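Local coordinates for DNA-3-methyladenine glycosidase (Bacillus halodurans, PDB 2H56), which belongs to the HhH-GPD superfamily of base excision DNA repair proteins, a largely helical family built around a helix-hairpin-helix motif, at residues G160-L165 with E202-L207; V170-G175 with Y208-A213; S57-Q62 with E109-V114. One frame throughout, in Å; residues are numbered along the deposited sequence.

Interaction 1 of 3, residues G160-L165 with E202-L207; sequences GRLDVL and ETVACL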
loop_
_atom_site.group_PDB
_atom_site.type_symbol
_atom_site.label_atom_id
_atom_site.label_comp_id
_atom_site.label_asym_id
_atom_site.label_seq_id
_atom_site.Cartn_x
_atom_site.Cartn_y
_atom_site.Cartn_z
ATOM N N GLY A 160 2.760 -0.111 -8.336
ATOM C CA GLY A 160 4.110 -0.700 -8.237
ATOM C C GLY A 160 5.278 0.284 -8.150
ATOM O O GLY A 160 6.399 -0.014 -8.621
ATOM N N ARG A 161 5.021 1.439 -7.523
ATOM C CA ARG A 161 6.025 2.501 -7.376
ATOM C C ARG A 161 6.953 2.203 -6.217
ATOM O O ARG A 161 6.505 1.952 -5.135
ATOM C CB ARG A 161 5.340 3.841 -7.149
ATOM C CG ARG A 161 4.708 4.399 -8.381
ATOM C CD ARG A 161 5.767 4.995 -9.294
ATOM N NE ARG A 161 6.412 6.129 -8.629
ATOM C CZ ARG A 161 6.034 7.402 -8.748
ATOM N NH1 ARG A 161 5.032 7.760 -9.551
ATOM N NH2 ARG A 161 6.688 8.334 -8.070
ATOM N N LEU A 162 8.254 2.244 -6.442
ATOM C CA LEU A 162 9.206 1.798 -5.416
ATOM C C LEU A 162 9.731 2.927 -4.494
ATOM O O LEU A 162 10.498 2.669 -3.565
ATOM C CB LEU A 162 10.364 1.057 -6.096
ATOM C CG LEU A 162 9.946 -0.175 -6.915
ATOM C CD1 LEU A 162 11.127 -0.936 -7.395
ATOM C CD2 LEU A 162 9.056 -1.108 -6.077
ATOM N N ASP A 163 9.285 4.160 -4.715
ATOM C CA ASP A 163 9.823 5.341 -4.012
ATOM C C ASP A 163 8.797 5.997 -3.038
ATOM O O ASP A 163 8.608 7.215 -3.018
ATOM C CB ASP A 163 10.280 6.353 -5.054
ATOM C CG ASP A 163 9.137 6.824 -5.984
ATOM O OD1 ASP A 163 8.089 6.147 -6.124
ATOM O OD2 ASP A 163 9.304 7.904 -6.574
ATOM N N VAL A 164 8.160 5.155 -2.237
ATOM C CA VAL A 164 7.076 5.534 -1.346
ATOM C C VAL A 164 7.463 5.105 0.080
ATOM O O VAL A 164 7.952 4.008 0.294
ATOM C CB VAL A 164 5.779 4.797 -1.787
ATOM C CG1 VAL A 164 4.590 5.113 -0.852
ATOM C CG2 VAL A 164 5.434 5.116 -3.267
ATOM N N LEU A 165 7.270 5.975 1.048
ATOM C CA LEU A 165 7.500 5.652 2.445
ATOM C C LEU A 165 6.279 6.127 3.267
ATOM O O LEU A 165 6.142 7.330 3.517
ATOM C CB LEU A 165 8.753 6.382 2.884
ATOM C CG LEU A 165 9.301 6.244 4.304
ATOM C CD1 LEU A 165 9.946 4.879 4.549
ATOM C CD2 LEU A 165 10.333 7.357 4.535
ATOM N N GLU A 202 12.458 3.268 -1.338
ATOM C CA GLU A 202 11.826 3.188 -0.039
ATOM C C GLU A 202 10.759 2.096 0.098
ATOM O O GLU A 202 10.641 1.461 1.150
ATOM C CB GLU A 202 11.216 4.559 0.334
ATOM C CG GLU A 202 12.262 5.701 0.570
ATOM C CD GLU A 202 12.548 6.553 -0.688
ATOM O OE1 GLU A 202 12.117 6.180 -1.804
ATOM O OE2 GLU A 202 13.192 7.622 -0.553
ATOM N N THR A 203 9.964 1.885 -0.947
ATOM C CA THR A 203 8.939 0.867 -0.886
ATOM C C THR A 203 9.563 -0.487 -0.578
ATOM O O THR A 203 8.979 -1.270 0.180
ATOM C CB THR A 203 8.136 0.759 -2.202
ATOM O OG1 THR A 203 7.553 2.026 -2.557
ATOM C CG2 THR A 203 7.019 -0.258 -2.063
ATOM N N VAL A 204 10.744 -0.773 -1.141
ATOM C CA VAL A 204 11.370 -2.076 -0.906
ATOM C C VAL A 204 11.740 -2.255 0.598
ATOM O O VAL A 204 11.459 -3.301 1.209
ATOM C CB VAL A 204 12.593 -2.325 -1.823
ATOM C CG1 VAL A 204 13.174 -3.686 -1.539
ATOM C CG2 VAL A 204 12.222 -2.226 -3.337
ATOM N N ALA A 205 12.323 -1.226 1.209
ATOM C CA ALA A 205 12.548 -1.214 2.669
ATOM C C ALA A 205 11.266 -1.485 3.420
ATOM O O ALA A 205 11.231 -2.235 4.386
ATOM C CB ALA A 205 13.105 0.123 3.113
ATOM N N CYS A 206 10.193 -0.848 2.980
ATOM C CA CYS A 206 8.925 -0.961 3.678
ATOM C C CYS A 206 8.410 -2.387 3.689
ATOM O O CYS A 206 7.794 -2.819 4.657
ATOM C CB CYS A 206 7.888 -0.020 3.061
ATOM S SG CYS A 206 8.205 1.730 3.414
ATOM N N LEU A 207 8.644 -3.115 2.604
ATOM C CA LEU A 207 8.302 -4.517 2.579
ATOM C C LEU A 207 9.063 -5.251 3.706
ATOM O O LEU A 207 8.499 -6.091 4.397
ATOM C CB LEU A 207 8.638 -5.125 1.221
ATOM C CG LEU A 207 7.861 -4.579 0.027
ATOM C CD1 LEU A 207 8.381 -5.195 -1.271
ATOM C CD2 LEU A 207 6.393 -4.841 0.224
#
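Thr203 and the backbone of Arg161 to Val164 meet where an irregular linker of this HhH-GPD fold runs past the first turn of helix 202-219. The threonine hydroxyl works both ways: OG1 donates to Arg161 O at 2.8 Å, in the carbonyl plane and on a lone pair, while accepting the backbone N-H of Val164 (N to OG1 3.2 Å). A chi1 of -56° sets OG1 beside the backbone N, facing the loop. Separately, Thr203 N donates to Leu162 O, 2.8 Å away, although this donor stands 49° above the carbonyl plane. Three bonds thus tie the loop to one residue of the helix. An apolar contact of Leu162 CD2 with Val204 CG2 flanks them, and the CB atoms of Leu165 and Glu202 are in van der Waals contact at 4.0 Å. Further out, Arg161 grips Asp163 side-on, NE to OD1 and NH2 to OD2, each at 3.0 Å, a salt bridge within the loop between residues two apart. Met156 of helix 148-157 touches Val164, Thr203 and Cys206, and strand 13-16 packs on Leu162 through Phe16. One turn along helix 202-219, Cys206 SG rests 3.8 Å from Leu165 CD1.

Interaction 2 of 3, residues V170-G175 with Y208-A213; sequences VGLQRG and YLWKAA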
loop_
_atom_site.group_PDB
_atom_site.type_symbol
_atom_site.label_atom_id
_atom_site.label_comp_id
_atom_site.label_asym_id
_atom_site.label_seq_id
_atom_site.Cartn_x
_atom_site.Cartn_y
_atom_site.Cartn_z
ATOM N N VAL A 170 1.187 2.299 10.912
ATOM C CA VAL A 170 1.462 1.664 12.197
ATOM C C VAL A 170 2.276 0.369 12.054
ATOM O O VAL A 170 2.967 -0.056 12.986
ATOM C CB VAL A 170 0.134 1.344 12.901
ATOM C CG1 VAL A 170 0.365 0.453 14.109
ATOM C CG2 VAL A 170 -0.565 2.638 13.272
ATOM N N GLY A 171 2.182 -0.263 10.889
ATOM C CA GLY A 171 2.930 -1.483 10.621
ATOM C C GLY A 171 4.374 -1.148 10.446
ATOM O O GLY A 171 5.230 -1.653 11.167
ATOM N N LEU A 172 4.648 -0.256 9.507
ATOM C CA LEU A 172 5.998 0.224 9.290
ATOM C C LEU A 172 6.588 0.784 10.582
ATOM O O LEU A 172 7.754 0.570 10.863
ATOM C CB LEU A 172 6.019 1.261 8.162
ATOM C CG LEU A 172 5.598 0.684 6.795
ATOM C CD1 LEU A 172 5.290 1.789 5.818
ATOM C CD2 LEU A 172 6.679 -0.239 6.241
ATOM N N GLN A 173 5.781 1.478 11.375
ATOM C CA GLN A 173 6.255 2.021 12.654
ATOM C C GLN A 173 6.683 0.932 13.635
ATOM O O GLN A 173 7.736 1.020 14.276
ATOM C CB GLN A 173 5.194 2.915 13.297
ATOM C CG GLN A 173 5.134 4.296 12.697
ATOM C CD GLN A 173 4.005 5.161 13.237
ATOM O OE1 GLN A 173 3.422 4.884 14.287
ATOM N NE2 GLN A 173 3.690 6.224 12.505
ATOM N N ARG A 174 5.864 -0.100 13.751
ATOM C CA ARG A 174 6.223 -1.248 14.571
ATOM C C ARG A 174 7.543 -1.870 14.104
ATOM O O ARG A 174 8.363 -2.250 14.926
ATOM C CB ARG A 174 5.117 -2.287 14.530
ATOM C CG ARG A 174 5.409 -3.578 15.281
ATOM C CD ARG A 174 4.114 -4.353 15.541
ATOM N NE ARG A 174 4.338 -5.787 15.716
ATOM C CZ ARG A 174 4.533 -6.394 16.891
ATOM N NH1 ARG A 174 4.526 -5.712 18.033
ATOM N NH2 ARG A 174 4.716 -7.709 16.931
ATOM N N GLY A 175 7.747 -1.977 12.794
ATOM C CA GLY A 175 8.965 -2.590 12.277
ATOM C C GLY A 175 10.171 -1.709 12.552
ATOM O O GLY A 175 11.244 -2.201 12.879
ATOM N N TYR A 208 10.326 -4.929 3.917
ATOM C CA TYR A 208 11.090 -5.597 4.980
ATOM C C TYR A 208 10.645 -5.144 6.356
ATOM O O TYR A 208 10.615 -5.930 7.308
ATOM C CB TYR A 208 12.588 -5.379 4.798
ATOM C CG TYR A 208 13.152 -6.244 3.696
ATOM C CD1 TYR A 208 13.346 -7.607 3.901
ATOM C CD2 TYR A 208 13.470 -5.712 2.450
ATOM C CE1 TYR A 208 13.839 -8.414 2.930
ATOM C CE2 TYR A 208 13.979 -6.534 1.440
ATOM C CZ TYR A 208 14.155 -7.882 1.695
ATOM O OH TYR A 208 14.635 -8.705 0.727
ATOM N N LEU A 209 10.278 -3.877 6.469
ATOM C CA LEU A 209 9.776 -3.393 7.737
ATOM C C LEU A 209 8.529 -4.181 8.103
ATOM O O LEU A 209 8.383 -4.647 9.253
ATOM C CB LEU A 209 9.526 -1.876 7.696
ATOM C CG LEU A 209 10.793 -0.986 7.709
ATOM C CD1 LEU A 209 10.470 0.463 8.026
ATOM C CD2 LEU A 209 11.775 -1.472 8.736
ATOM N N TRP A 210 7.641 -4.361 7.120
ATOM C CA TRP A 210 6.413 -5.120 7.356
ATOM C C TRP A 210 6.714 -6.541 7.785
ATOM O O TRP A 210 6.038 -7.087 8.659
ATOM C CB TRP A 210 5.509 -5.130 6.131
ATOM C CG TRP A 210 4.603 -3.993 6.107
ATOM C CD1 TRP A 210 3.841 -3.559 7.127
ATOM C CD2 TRP A 210 4.356 -3.110 5.018
ATOM N NE1 TRP A 210 3.138 -2.453 6.760
ATOM C CE2 TRP A 210 3.432 -2.154 5.464
ATOM C CE3 TRP A 210 4.834 -3.025 3.710
ATOM C CZ2 TRP A 210 2.953 -1.132 4.643
ATOM C CZ3 TRP A 210 4.379 -2.004 2.896
ATOM C CH2 TRP A 210 3.435 -1.075 3.361
ATOM N N LYS A 211 7.735 -7.125 7.163
ATOM C CA LYS A 211 8.164 -8.477 7.481
ATOM C C LYS A 211 8.660 -8.512 8.938
ATOM O O LYS A 211 8.263 -9.386 9.732
ATOM C CB LYS A 211 9.237 -8.918 6.499
ATOM C CG LYS A 211 9.088 -10.342 6.033
ATOM C CD LYS A 211 9.867 -10.586 4.747
ATOM C CE LYS A 211 9.910 -12.065 4.391
ATOM N NZ LYS A 211 8.616 -12.555 3.835
ATOM N N ALA A 212 9.458 -7.513 9.309
ATOM C CA ALA A 212 9.920 -7.367 10.696
ATOM C C ALA A 212 8.762 -7.210 11.679
ATOM O O ALA A 212 8.793 -7.798 12.758
ATOM C CB ALA A 212 10.872 -6.193 10.810
ATOM N N ALA A 213 7.752 -6.422 11.311
ATOM C CA ALA A 213 6.589 -6.211 12.190
ATOM C C ALA A 213 5.768 -7.477 12.453
ATOM O O ALA A 213 5.239 -7.636 13.553
ATOM C CB ALA A 213 5.686 -5.109 11.639
#
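Gly175 and Ala213 bring their CA atoms within 4.3 Å of each other where helix 170-180 meets helix 202-219. In this steep crossing of two helices of the HhH-GPD fold, the segment axes approach to 7.4 Å at 74°, consistent with the lack of side chains at Gly171 and Gly175, one turn apart, where the backbone itself faces the second helix. Ala213 CB settles against that surface, 3.5 Å from Gly171 O, and Gly175 CA lies 3.7 Å from Leu209 O. On one flank Leu172 presses a branch over the face of Trp210: its CD2 is 3.9 Å from the centroid of the six-membered ring, a CH-pi contact close to the ring normal. That methyl also reaches Leu209 CB at 3.6 Å, the two leucine side chains crossing at about a right angle. Polar chemistry marks the other flank, where a chi1 of 176° swings Arg174 CG opposite the backbone N, and the extended chain passes Ala213 CB until NE donates to Ala213 O at 3.0 Å. Asp169, just ahead of helix 170-180, ties the indole to that helix's first turn: its OD2 accepts both Trp210 NE1 and Leu172 N. Leu191 of helix 187-195 packs against both Leu172 and Leu209, while on another side of helix 202-219 Ala212 meets Phe36 of helix 31-40 and Tyr208 reaches strand 43-46 at Val43.

Interaction 3 of 3, residues S57-Q62 with E109-V114; sequences SSIVEQ and EYIRHV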
loop_
_atom_site.group_PDB
_atom_site.type_symbol
_atom_site.label_atom_id
_atom_site.label_comp_id
_atom_site.label_asym_id
_atom_site.label_seq_id
_atom_site.Cartn_x
_atom_site.Cartn_y
_atom_site.Cartn_z
ATOM N N SER A 57 -11.884 -1.181 -5.081
ATOM C CA SER A 57 -11.577 -2.198 -4.101
ATOM C C SER A 57 -10.962 -1.616 -2.815
ATOM O O SER A 57 -11.305 -2.036 -1.727
ATOM C CB SER A 57 -10.608 -3.208 -4.704
ATOM O OG SER A 57 -10.563 -4.384 -3.905
ATOM N N SER A 58 -10.066 -0.649 -2.925
ATOM C CA SER A 58 -9.506 -0.034 -1.734
ATOM C C SER A 58 -10.566 0.662 -0.908
ATOM O O SER A 58 -10.537 0.578 0.325
ATOM C CB SER A 58 -8.412 0.966 -2.094
ATOM O OG SER A 58 -7.358 0.308 -2.793
ATOM N N ILE A 59 -11.493 1.351 -1.562
ATOM C CA ILE A 59 -12.616 1.976 -0.829
ATOM C C ILE A 59 -13.516 0.913 -0.167
ATOM O O ILE A 59 -13.889 1.065 0.988
ATOM C CB ILE A 59 -13.407 2.916 -1.752
ATOM C CG1 ILE A 59 -12.558 4.172 -2.035
ATOM C CG2 ILE A 59 -14.739 3.287 -1.159
ATOM C CD1 ILE A 59 -12.732 4.679 -3.413
ATOM N N VAL A 60 -13.795 -0.195 -0.860
ATOM C CA VAL A 60 -14.662 -1.217 -0.304
ATOM C C VAL A 60 -14.066 -1.842 0.934
ATOM O O VAL A 60 -14.783 -2.183 1.864
ATOM C CB VAL A 60 -15.055 -2.264 -1.342
ATOM C CG1 VAL A 60 -15.797 -3.457 -0.688
ATOM C CG2 VAL A 60 -15.946 -1.607 -2.370
ATOM N N GLU A 61 -12.755 -1.919 0.973
ATOM C CA GLU A 61 -12.056 -2.531 2.111
ATOM C C GLU A 61 -12.100 -1.724 3.395
ATOM O O GLU A 61 -12.064 -2.289 4.474
ATOM C CB GLU A 61 -10.586 -2.811 1.762
ATOM C CG GLU A 61 -10.413 -3.961 0.787
ATOM C CD GLU A 61 -9.065 -3.969 0.077
ATOM O OE1 GLU A 61 -8.099 -3.326 0.581
ATOM O OE2 GLU A 61 -8.988 -4.630 -0.992
ATOM N N GLN A 62 -12.135 -0.410 3.317
ATOM C CA GLN A 62 -12.085 0.383 4.555
ATOM C C GLN A 62 -12.987 -0.150 5.674
ATOM O O GLN A 62 -14.180 -0.368 5.452
ATOM C CB GLN A 62 -12.478 1.830 4.298
ATOM C CG GLN A 62 -11.514 2.606 3.379
ATOM C CD GLN A 62 -12.143 3.860 2.834
ATOM O OE1 GLN A 62 -13.365 4.043 2.915
ATOM N NE2 GLN A 62 -11.319 4.739 2.271
ATOM N N GLU A 109 -20.359 7.430 -2.079
ATOM C CA GLU A 109 -19.894 8.750 -2.440
ATOM C C GLU A 109 -18.408 8.704 -2.878
ATOM O O GLU A 109 -18.031 9.312 -3.890
ATOM C CB GLU A 109 -20.109 9.724 -1.287
ATOM C CG GLU A 109 -19.521 11.154 -1.520
ATOM C CD GLU A 109 -19.807 12.194 -0.373
ATOM O OE1 GLU A 109 -20.436 11.824 0.655
ATOM O OE2 GLU A 109 -19.398 13.382 -0.524
ATOM N N TYR A 110 -17.563 7.972 -2.153
ATOM C CA TYR A 110 -16.170 7.908 -2.544
ATOM C C TYR A 110 -15.998 7.253 -3.909
ATOM O O TYR A 110 -15.245 7.733 -4.736
ATOM C CB TYR A 110 -15.312 7.157 -1.515
ATOM C CG TYR A 110 -15.444 7.630 -0.084
ATOM C CD1 TYR A 110 -15.772 8.956 0.227
ATOM C CD2 TYR A 110 -15.232 6.734 0.971
ATOM C CE1 TYR A 110 -15.882 9.373 1.556
ATOM C CE2 TYR A 110 -15.341 7.143 2.305
ATOM C CZ TYR A 110 -15.672 8.446 2.589
ATOM O OH TYR A 110 -15.785 8.796 3.906
ATOM N N ILE A 111 -16.692 6.156 -4.143
ATOM C CA ILE A 111 -16.591 5.450 -5.421
ATOM C C ILE A 111 -17.050 6.353 -6.585
ATOM O O ILE A 111 -16.378 6.472 -7.625
ATOM C CB ILE A 111 -17.409 4.123 -5.397
ATOM C CG1 ILE A 111 -16.699 3.115 -4.481
ATOM C CG2 ILE A 111 -17.577 3.532 -6.825
ATOM C CD1 ILE A 111 -17.598 2.052 -3.858
ATOM N N ARG A 112 -18.178 7.009 -6.397
ATOM C CA ARG A 112 -18.633 7.978 -7.385
ATOM C C ARG A 112 -17.584 9.049 -7.647
ATOM O O ARG A 112 -17.378 9.437 -8.803
ATOM C CB ARG A 112 -19.914 8.683 -6.938
ATOM C CG ARG A 112 -21.119 7.837 -6.877
ATOM C CD ARG A 112 -21.382 7.042 -8.138
ATOM N NE ARG A 112 -22.581 6.239 -7.948
ATOM C CZ ARG A 112 -23.023 5.307 -8.784
ATOM N NH1 ARG A 112 -22.360 5.035 -9.915
ATOM N NH2 ARG A 112 -24.144 4.639 -8.479
ATOM N N HIS A 113 -16.926 9.518 -6.598
ATOM C CA HIS A 113 -15.956 10.564 -6.776
ATOM C C HIS A 113 -14.758 10.012 -7.556
ATOM O O HIS A 113 -14.178 10.728 -8.370
ATOM C CB HIS A 113 -15.557 11.168 -5.427
ATOM C CG HIS A 113 -15.087 12.584 -5.509
ATOM N ND1 HIS A 113 -13.878 13.000 -4.983
ATOM C CD2 HIS A 113 -15.662 13.686 -6.048
ATOM C CE1 HIS A 113 -13.726 14.298 -5.193
ATOM N NE2 HIS A 113 -14.788 14.735 -5.853
ATOM N N VAL A 114 -14.404 8.743 -7.355
ATOM C CA VAL A 114 -13.324 8.133 -8.136
ATOM C C VAL A 114 -13.716 8.098 -9.612
ATOM O O VAL A 114 -12.926 8.446 -10.500
ATOM C CB VAL A 114 -13.029 6.709 -7.667
ATOM C CG1 VAL A 114 -12.129 5.952 -8.677
ATOM C CG2 VAL A 114 -12.424 6.732 -6.266
#
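The ring of Tyr110 is approached at its edge, near its plane, by Gln62 OE1 and by Ile59 CG2. The amide oxygen lies 3.7 Å from Tyr110 CE2, and the amide plane stands 76° from that of the ring, a nearly upright meeting of two flat groups rather than a stack. Gln62 runs extended beyond CG to deliver this oxygen, while its other amide atom, NE2, makes a weak hydrogen bond to Gly145 O. Behind the flat groups the contact is wholly apolar, and Ile59 is its hub. Its CG2 touches Tyr110 CB and Ile111 CG1, each at 3.9 Å, and its CD1 meets Val114 CG2 at 3.5 Å as the two side chains slide past each other in opposite directions. Here helix 51-61 and helix 105-119 of the HhH-GPD fold pack almost antiparallel, 167° between their directions, and the axes of the two short segments approach to 9.8 Å. The loop carrying Ile143, Lys144 and Gly145 joins helix 133-141 to helix 148-157, and its sequence is consistent with the hairpin of the helix-hairpin-helix motif; Ile143 touches Val114, and Lys144 touches Tyr110. Val60 adds a looser contact, its CG2 lying 4.3 Å from Ile111 CD1. Lys107 NZ, from helix 105-119, also donates to Val60 O and Gln62 O, toward the C-terminal end of segment 57-62.

Overall arrangement
Interactions 1 and 2 share helix 202-219 and touch through packing of Leu172 CD2, from the second, against Cys206 O, from the first; their segments alternate along the chain. Interaction 3 closes earlier in the sequence, its centre about 26 Å from that of interaction 2, on the opposite side of the chain's centre. It is the buried one, without a hydrogen bond between its segments, whereas the other two are partly buried. Interaction 1, between a loop and a helix start, relies on backbone and hydroxyl bonds; interaction 2 combines a close approach at two glycines, an aromatic face and an exposed arginine.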